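Local coordinates for putative integron gene cassette protein (Uncultured bacterium, PDB 3GHJ) that is of unknown function but belongs to the glyoxalase/bleomycin resistance/dioxygenase superfamily and forms a two-chain assembly, at residues V32-K37 / Q87-R92; A123-F128 / A135-A140. The protein carries 1 engineered substitution. All blocks are in the same frame, centred on the assembly; numbering follows the deposited sequence.

The two contacts show how a chain built from two beta-alpha-beta-beta-beta units, the vicinal oxygen chelate plan of this superfamily, is joined between its sheets and within one of them. Contact 1 (32-37 with 87-92) comes first along the chain and bridges the first strands of the two four-stranded sheets. Contact 2 (123-128 with 135-140) follows it and is the closing hairpin of the second sheet. Their centres lie about 13 Å apart, and strands 88-93 and 135-140 are parallel neighbours, with His88 ND1 probably hydrogen-bonded to Ala135 O. Both contacts also reach the second subunit, so the seam between the sheets and the dimer interface lie close together.

Contact 1. Residues V32-K37 / Q87-R92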
loop_
_atom_site.group_PDB
_atom_site.type_symbol
_atom_site.label_atom_id
_atom_site.label_comp_id
_atom_site.label_asym_id
_atom_site.label_seq_id
_atom_site.Cartn_x
_atom_site.Cartn_y
_atom_site.Cartn_z
ATOM N N VAL A 32 1.334 -1.911 -3.584
ATOM C CA VAL A 32 2.343 -2.125 -2.562
ATOM C C VAL A 32 3.234 -3.288 -2.963
ATOM O O VAL A 32 2.760 -4.268 -3.552
ATOM C CB VAL A 32 1.711 -2.445 -1.192
ATOM C CG1 VAL A 32 0.977 -1.237 -0.657
ATOM C CG2 VAL A 32 0.770 -3.638 -1.307
ATOM N N ALA A 33 4.522 -3.176 -2.658
ATOM C CA ALA A 33 5.448 -4.299 -2.799
ATOM C C ALA A 33 5.491 -5.052 -1.478
ATOM O O ALA A 33 5.625 -4.455 -0.410
ATOM C CB ALA A 33 6.833 -3.807 -3.175
ATOM N N VAL A 34 5.349 -6.368 -1.567
ATOM C CA VAL A 34 5.281 -7.232 -0.390
ATOM C C VAL A 34 6.433 -8.224 -0.451
ATOM O O VAL A 34 6.524 -9.019 -1.395
ATOM C CB VAL A 34 3.956 -8.008 -0.364
ATOM C CG1 VAL A 34 3.857 -8.848 0.901
ATOM C CG2 VAL A 34 2.772 -7.035 -0.448
ATOM N N LYS A 35 7.323 -8.169 0.537
ATOM C CA LYS A 35 8.425 -9.127 0.616
ATOM C C LYS A 35 7.908 -10.470 1.098
ATOM O O LYS A 35 7.240 -10.550 2.126
ATOM C CB LYS A 35 9.520 -8.620 1.559
ATOM C CG LYS A 35 10.066 -7.249 1.193
ATOM C CD LYS A 35 10.684 -7.237 -0.193
ATOM C CE LYS A 35 11.320 -5.886 -0.496
ATOM N NZ LYS A 35 12.042 -5.898 -1.799
ATOM N N VAL A 36 8.213 -11.528 0.353
ATOM C CA VAL A 36 7.706 -12.853 0.694
ATOM C C VAL A 36 8.831 -13.873 0.816
ATOM O O VAL A 36 9.823 -13.802 0.095
ATOM C CB VAL A 36 6.660 -13.346 -0.342
ATOM C CG1 VAL A 36 5.555 -12.302 -0.504
ATOM C CG2 VAL A 36 7.309 -13.649 -1.695
ATOM N N LYS A 37 8.655 -14.829 1.718
ATOM C CA LYS A 37 9.652 -15.890 1.900
ATOM C C LYS A 37 9.643 -16.917 0.767
ATOM O O LYS A 37 10.688 -17.465 0.409
ATOM C CB LYS A 37 9.454 -16.585 3.247
ATOM C CG LYS A 37 9.876 -15.735 4.442
ATOM C CD LYS A 37 11.393 -15.612 4.542
ATOM C CE LYS A 37 11.803 -14.843 5.793
ATOM N NZ LYS A 37 13.268 -14.951 6.050
ATOM N N GLN A 87 5.291 -6.131 7.482
ATOM C CA GLN A 87 4.627 -5.069 6.769
ATOM C C GLN A 87 3.155 -4.988 7.200
ATOM O O GLN A 87 2.605 -5.933 7.668
ATOM C CB GLN A 87 4.712 -5.327 5.275
ATOM C CG GLN A 87 6.122 -5.231 4.738
ATOM C CD GLN A 87 6.234 -5.515 3.264
ATOM O OE1 GLN A 87 6.931 -6.377 2.868
ATOM N NE2 GLN A 87 5.569 -4.726 2.472
ATOM N N HIS A 88 2.579 -3.808 7.004
ATOM C CA HIS A 88 1.167 -3.589 7.196
ATOM C C HIS A 88 0.582 -2.828 6.039
ATOM O O HIS A 88 1.070 -1.827 5.675
ATOM C CB HIS A 88 0.815 -2.810 8.492
ATOM C CG HIS A 88 -0.628 -2.389 8.524
ATOM N ND1 HIS A 88 -1.658 -3.293 8.654
ATOM C CD2 HIS A 88 -1.215 -1.182 8.366
ATOM C CE1 HIS A 88 -2.807 -2.656 8.592
ATOM N NE2 HIS A 88 -2.568 -1.380 8.398
ATOM N N PHE A 89 -0.528 -3.353 5.533
ATOM C CA PHE A 89 -1.320 -2.721 4.520
ATOM C C PHE A 89 -2.749 -3.224 4.572
ATOM O O PHE A 89 -2.996 -4.257 5.087
ATOM C CB PHE A 89 -0.712 -2.912 3.101
ATOM C CG PHE A 89 -0.278 -4.324 2.800
ATOM C CD1 PHE A 89 0.977 -4.737 3.107
ATOM C CD2 PHE A 89 -1.115 -5.188 2.169
ATOM C CE1 PHE A 89 1.370 -6.013 2.863
ATOM C CE2 PHE A 89 -0.707 -6.459 1.922
ATOM C CZ PHE A 89 0.514 -6.867 2.254
ATOM N N SER A 90 -3.664 -2.472 3.990
ATOM C CA SER A 90 -5.070 -2.874 4.025
ATOM C C SER A 90 -5.737 -2.716 2.671
ATOM O O SER A 90 -5.308 -1.913 1.835
ATOM C CB SER A 90 -5.846 -2.082 5.078
ATOM O OG SER A 90 -6.303 -0.856 4.545
ATOM N N PHE A 91 -6.798 -3.487 2.467
ATOM C CA PHE A 91 -7.597 -3.416 1.260
ATOM C C PHE A 91 -8.977 -2.884 1.603
ATOM O O PHE A 91 -9.512 -3.169 2.670
ATOM C CB PHE A 91 -7.712 -4.808 0.621
ATOM C CG PHE A 91 -6.379 -5.431 0.326
ATOM C CD1 PHE A 91 -5.707 -5.089 -0.829
ATOM C CD2 PHE A 91 -5.771 -6.304 1.217
ATOM C CE1 PHE A 91 -4.458 -5.619 -1.121
ATOM C CE2 PHE A 91 -4.511 -6.854 0.931
ATOM C CZ PHE A 91 -3.858 -6.504 -0.245
ATOM N N ARG A 92 -9.546 -2.129 0.672
ATOM C CA ARG A 92 -10.868 -1.544 0.826
ATOM C C ARG A 92 -11.955 -2.585 0.598
ATOM O O ARG A 92 -11.896 -3.342 -0.375
ATOM C CB ARG A 92 -11.029 -0.420 -0.198
ATOM C CG ARG A 92 -12.345 0.326 -0.091
ATOM C CD ARG A 92 -12.415 1.118 1.205
ATOM N NE ARG A 92 -13.603 1.966 1.265
ATOM C CZ ARG A 92 -13.681 3.190 0.753
ATOM N NH1 ARG A 92 -12.639 3.727 0.135
ATOM N NH2 ARG A 92 -14.810 3.880 0.860
#
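The side-chain amide of Gln87 bridges two backbone groups of strand 28-36: its NE2 donates to Ala33 O at 2.9 Å, while its OE1 accepts from Lys35 N at 3.0 Å. This is the seam between the two sheets of a vicinal oxygen chelate type fold, where strands 28-36 and 88-93 each stand at an outer position of their own sheet within the chain. At the level of Gln87 the backbones are too far apart for direct pairing, Val34 CA and Gln87 CA being 7.5 Å apart, and the amide fills the gap, copying the donor and acceptor that a neighbouring strand would offer. Both bonds are nearly straight, with an angle of 168° at the hydrogen of Lys35 N, and each acceptor is met on a lone pair in its carbonyl plane. Ala33 O also lies close to the amide plane of Gln87, so the two bonds together fix the rotation of the flat group. The glutamine chain runs extended beyond CG (chi2 179°), which carries the amide across.

Beside this polar bridge, Phe89 fills the apolar part of the seam. In one of the two conformers of Val32, CG2 lies over one face of its ring, offset toward the rim, and Tyr46 of helix 39-49 packs against Phe89 as well. Strand 73-79 pairs with 28-36 on its other edge, whereas Val32 and Phe89 join an antiparallel ladder with a strand of the second subunit. Val34 crosses Phe89 at about a right angle, its CG2 coming obliquely to within 3.5 Å of Phe89 CZ.

Contact 2. Residues A123-F128 / A135-A140; sequences AVSLYF and ALEFTA
Glu137 OE2 is gripped by two hydroxyls, Ser125 OG from the facing strand and Thr139 OG1 from its own, each donating at 2.7 Å. They approach from opposite faces of the carboxylate plane, clamping the group between them. The other oxygen, Glu137 OE1, accepts from a water that also bonds Tyr127 OH, and the tyrosine lies alongside the glutamate, ring and carboxylate planes 46° apart. With CG anti to the backbone N (chi1 173°) and the chain extended, Glu137 carries its carboxylate out to this group of partners.

The opposite face of the hairpin is apolar. Phe128 turns an edge toward the face of Phe138, their centroids 4.9 Å apart, and Leu136 CB makes a CH-pi contact over one face of the Phe128 ring. Leu126 CD1 meets Phe138 at its edge.

Both clusters are set in place by an antiparallel register of three hydrogen-bonded pairs, Val124 with Ala140, Leu126 with Phe138 and Phe128 with Leu136. Between them fall the non-hydrogen-bonded pairs Ser125 with Thr139 and Tyr127 with Glu137, which bring the polar residues together.

Around the hairpin, Leu105 of helix 98-107 packs on both phenylalanines. Strand 113-118 flanks 123-129, where Gln118 NE2 bonds Ser125 OG, and strand 88-93 runs parallel to 135-140, with the backbones of Glu137 and Thr139 both hydrogen-bonded to that of Phe91.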
loop_
_atom_site.group_PDB
_atom_site.type_symbol
_atom_site.label_atom_id
_atom_site.label_comp_id
_atom_site.label_asym_id
_atom_site.label_seq_id
_atom_site.Cartn_x
_atom_site.Cartn_y
_atom_site.Cartn_z
ATOM N N ALA A 123 -14.802 3.817 10.634
ATOM C CA ALA A 123 -14.422 2.663 9.830
ATOM C C ALA A 123 -14.547 1.383 10.636
ATOM O O ALA A 123 -14.639 1.413 11.866
ATOM C CB ALA A 123 -12.987 2.827 9.322
ATOM N N VAL A 124 -14.538 0.257 9.927
ATOM C CA VAL A 124 -14.541 -1.064 10.540
ATOM C C VAL A 124 -13.408 -1.870 9.911
ATOM O O VAL A 124 -13.240 -1.844 8.693
ATOM C CB VAL A 124 -15.867 -1.803 10.272
ATOM C CG1 VAL A 124 -15.844 -3.174 10.931
ATOM C CG2 VAL A 124 -17.045 -0.983 10.779
ATOM N N SER A 125 -12.634 -2.572 10.732
ATOM C CA SER A 125 -11.487 -3.321 10.224
ATOM C C SER A 125 -11.522 -4.790 10.594
ATOM O O SER A 125 -12.002 -5.169 11.666
ATOM C CB SER A 125 -10.179 -2.741 10.758
ATOM O OG SER A 125 -9.997 -1.395 10.356
ATOM N N LEU A 126 -11.004 -5.624 9.701
ATOM C CA LEU A 126 -10.660 -6.995 10.020
ATOM C C LEU A 126 -9.167 -7.156 9.858
ATOM O O LEU A 126 -8.585 -6.587 8.936
ATOM C CB LEU A 126 -11.325 -7.966 9.055
ATOM C CG LEU A 126 -12.846 -8.030 9.082
ATOM C CD1 LEU A 126 -13.309 -8.871 7.917
ATOM C CD2 LEU A 126 -13.303 -8.623 10.421
ATOM N N TYR A 127 -8.555 -7.963 10.715
ATOM C CA TYR A 127 -7.111 -8.165 10.685
ATOM C C TYR A 127 -6.768 -9.632 10.523
ATOM O O TYR A 127 -7.387 -10.493 11.151
ATOM C CB TYR A 127 -6.479 -7.634 11.970
ATOM C CG TYR A 127 -6.611 -6.141 12.139
ATOM C CD1 TYR A 127 -7.622 -5.597 12.925
ATOM C CD2 TYR A 127 -5.738 -5.270 11.497
ATOM C CE1 TYR A 127 -7.751 -4.221 13.077
ATOM C CE2 TYR A 127 -5.857 -3.892 11.646
ATOM C CZ TYR A 127 -6.861 -3.379 12.441
ATOM O OH TYR A 127 -6.978 -2.014 12.595
ATOM N N PHE A 128 -5.780 -9.926 9.691
ATOM C CA PHE A 128 -5.344 -11.298 9.472
ATOM C C PHE A 128 -3.939 -11.284 8.907
ATOM O O PHE A 128 -3.439 -10.233 8.482
ATOM C CB PHE A 128 -6.293 -12.040 8.516
ATOM C CG PHE A 128 -6.391 -11.423 7.140
ATOM C CD1 PHE A 128 -7.226 -10.342 6.911
ATOM C CD2 PHE A 128 -5.647 -11.934 6.082
ATOM C CE1 PHE A 128 -7.326 -9.773 5.639
ATOM C CE2 PHE A 128 -5.736 -11.372 4.808
ATOM C CZ PHE A 128 -6.575 -10.288 4.588
ATOM N N ALA A 135 0.938 -8.118 8.511
ATOM C CA ALA A 135 -0.300 -7.698 9.141
ATOM C C ALA A 135 -1.228 -7.119 8.086
ATOM O O ALA A 135 -1.142 -5.931 7.755
ATOM C CB ALA A 135 0.003 -6.663 10.228
ATOM N N LEU A 136 -2.096 -7.963 7.539
ATOM C CA LEU A 136 -3.058 -7.525 6.537
ATOM C C LEU A 136 -4.358 -7.097 7.195
ATOM O O LEU A 136 -4.633 -7.422 8.357
ATOM C CB LEU A 136 -3.313 -8.629 5.500
ATOM C CG LEU A 136 -2.318 -8.724 4.340
ATOM C CD1 LEU A 136 -0.899 -8.956 4.850
ATOM C CD2 LEU A 136 -2.739 -9.830 3.367
ATOM N N GLU A 137 -5.155 -6.356 6.448
ATOM C CA GLU A 137 -6.370 -5.770 6.978
ATOM C C GLU A 137 -7.364 -5.573 5.842
ATOM O O GLU A 137 -6.969 -5.302 4.701
ATOM C CB GLU A 137 -6.031 -4.436 7.660
ATOM C CG GLU A 137 -7.224 -3.617 8.116
ATOM C CD GLU A 137 -6.838 -2.244 8.631
ATOM O OE1 GLU A 137 -5.630 -1.990 8.849
ATOM O OE2 GLU A 137 -7.748 -1.407 8.801
ATOM N N PHE A 138 -8.647 -5.758 6.145
ATOM C CA PHE A 138 -9.722 -5.240 5.311
ATOM C C PHE A 138 -10.308 -4.048 6.055
ATOM O O PHE A 138 -10.631 -4.162 7.242
ATOM C CB PHE A 138 -10.830 -6.275 5.096
ATOM C CG PHE A 138 -10.425 -7.476 4.280
ATOM C CD1 PHE A 138 -9.472 -7.391 3.281
ATOM C CD2 PHE A 138 -11.057 -8.697 4.482
ATOM C CE1 PHE A 138 -9.131 -8.513 2.530
ATOM C CE2 PHE A 138 -10.719 -9.811 3.737
ATOM C CZ PHE A 138 -9.765 -9.723 2.754
ATOM N N THR A 139 -10.447 -2.919 5.373
ATOM C CA THR A 139 -10.982 -1.700 5.976
ATOM C C THR A 139 -12.233 -1.277 5.234
ATOM O O THR A 139 -12.225 -1.145 4.009
ATOM C CB THR A 139 -9.981 -0.532 5.869
ATOM O OG1 THR A 139 -8.668 -0.966 6.257
ATOM C CG2 THR A 139 -10.426 0.642 6.745
ATOM N N ALA A 140 -13.315 -1.061 5.985
ATOM C CA ALA A 140 -14.568 -0.572 5.417
ATOM C C ALA A 140 -14.869 0.831 5.951
ATOM O O ALA A 140 -14.783 1.067 7.154
ATOM C CB ALA A 140 -15.715 -1.542 5.751
HETATM O O HOH W 1 -5.409 -0.474 11.022
#